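Local coordinates for transcriptional regulator (Vibrio virus VP882, PDB 7DWM), which binds the autoinducer 3,5-dimethylpyrazin-2-ol in a PAS-fold pocket and probably binds DNA through a LuxR-type helix-turn-helix domain to regulate transcription, at residues A[134-137]-A[138-142]. Sequence-based numbering, arbitrary orientation.
Sequences IERA and VVELL
Arg-136 and Glu-140 form an i to i+4 salt bridge at the C-terminal end of helix 127-139, from its last turn to the first residue beyond it, a local contact at the surface of the chain. Arg-136 NH1 lies 2.7 Å from Glu-140 OE1, and the carboxylate turns its other oxygen to the same nitrogen, with OE2 2.9 Å from NH1. The guanidinium and carboxylate planes stand 75° apart and OE1 comes up obliquely, so the two flat groups are not coplanar. The arginine reaches this position because CG is set between the backbone N and the carbonyl carbon (chi1 73°) and the chain bends again at chi2 and chi3, while the glutamate runs extended beyond CG. Beneath them the main chain keeps alpha-helical bonding: Val-138 N donates to Ile-134 O (2.8 Å), Val-139 N to Glu-135 O (2.9 Å) and Glu-140 N to Arg-136 O (3.0 Å). Glu-140 is the first residue to leave helical geometry. The helix directly follows strand 119-126 of the PAS-fold sheet and in sequence precedes the LuxR-type helix-turn-helix region. On a second, apolar flank, Ile-134 CG2 meets Val-138 CG2 at 3.7 Å, the two branched side chains meeting at a slant. This flank faces the second subunit of the dimer, where Leu-237 of that subunit packs on Ile-134 and its Leu-91 on Val-138. Glu-135 directs OE1 to a hydrogen bond with Ser-222 of its own chain.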
# COMPACT_ATOMS: atom_id res chain seq x y z
N ILE A 134 3.02 -9.42 -5.42
CA ILE A 134 2.23 -9.44 -4.19
C ILE A 134 0.83 -10.00 -4.45
O ILE A 134 0.21 -10.57 -3.55
CB ILE A 134 2.17 -8.05 -3.52
CG1 ILE A 134 3.54 -7.59 -2.99
CG2 ILE A 134 1.22 -8.05 -2.35
CD1 ILE A 134 3.97 -6.24 -3.51
N GLU A 135 0.30 -9.86 -5.67
CA GLU A 135 -1.03 -10.40 -5.91
C GLU A 135 -1.02 -11.92 -5.90
O GLU A 135 -1.91 -12.55 -5.30
CB GLU A 135 -1.58 -9.90 -7.24
CG GLU A 135 -2.97 -10.44 -7.54
CD GLU A 135 -3.15 -10.83 -8.99
OE1 GLU A 135 -4.17 -10.42 -9.59
OE2 GLU A 135 -2.29 -11.54 -9.53
N ARG A 136 -0.02 -12.54 -6.54
CA ARG A 136 0.06 -14.00 -6.48
C ARG A 136 0.33 -14.47 -5.05
O ARG A 136 -0.26 -15.46 -4.60
CB ARG A 136 1.10 -14.52 -7.47
CG ARG A 136 2.53 -14.28 -7.07
CD ARG A 136 3.45 -15.38 -7.59
NE ARG A 136 3.43 -16.60 -6.77
CZ ARG A 136 3.80 -16.66 -5.50
NH1 ARG A 136 3.75 -17.82 -4.86
NH2 ARG A 136 4.23 -15.58 -4.86
N ALA A 137 1.16 -13.73 -4.31
CA ALA A 137 1.40 -14.08 -2.91
C ALA A 137 0.11 -13.99 -2.08
O ALA A 137 -0.19 -14.90 -1.30
CB ALA A 137 2.48 -13.17 -2.33
N VAL A 138 -0.65 -12.91 -2.23
CA VAL A 138 -1.87 -12.70 -1.45
C VAL A 138 -2.96 -13.71 -1.81
O VAL A 138 -3.72 -14.14 -0.93
CB VAL A 138 -2.35 -11.25 -1.61
CG1 VAL A 138 -3.74 -11.07 -1.01
CG2 VAL A 138 -1.38 -10.29 -0.93
N VAL A 139 -3.07 -14.10 -3.08
CA VAL A 139 -4.16 -15.03 -3.41
C VAL A 139 -3.75 -16.47 -3.10
O VAL A 139 -4.63 -17.34 -2.96
CB VAL A 139 -4.62 -14.88 -4.86
CG1 VAL A 139 -5.01 -13.44 -5.16
CG2 VAL A 139 -3.56 -15.38 -5.82
N GLU A 140 -2.45 -16.77 -2.98
CA GLU A 140 -2.08 -18.07 -2.43
C GLU A 140 -1.88 -17.99 -0.92
O GLU A 140 -1.49 -18.98 -0.31
CB GLU A 140 -0.84 -18.63 -3.14
CG GLU A 140 0.49 -18.32 -2.50
CD GLU A 140 1.62 -19.03 -3.21
OE1 GLU A 140 1.48 -19.29 -4.41
OE2 GLU A 140 2.66 -19.31 -2.56
N LEU A 141 -2.17 -16.83 -0.34
CA LEU A 141 -2.44 -16.72 1.09
C LEU A 141 -3.81 -17.31 1.44
O LEU A 141 -4.03 -17.72 2.59
CB LEU A 141 -2.36 -15.24 1.50
CG LEU A 141 -2.90 -14.68 2.82
CD1 LEU A 141 -2.31 -15.39 4.02
CD2 LEU A 141 -2.65 -13.18 2.88
N LEU A 142 -4.72 -17.36 0.48
CA LEU A 142 -6.04 -17.96 0.70
C LEU A 142 -5.97 -19.48 0.57
O LEU A 142 -6.18 -20.03 -0.51
CB LEU A 142 -7.06 -17.40 -0.30
CG LEU A 142 -7.55 -15.97 -0.11
CD1 LEU A 142 -7.66 -15.28 -1.46
CD2 LEU A 142 -8.89 -15.95 0.61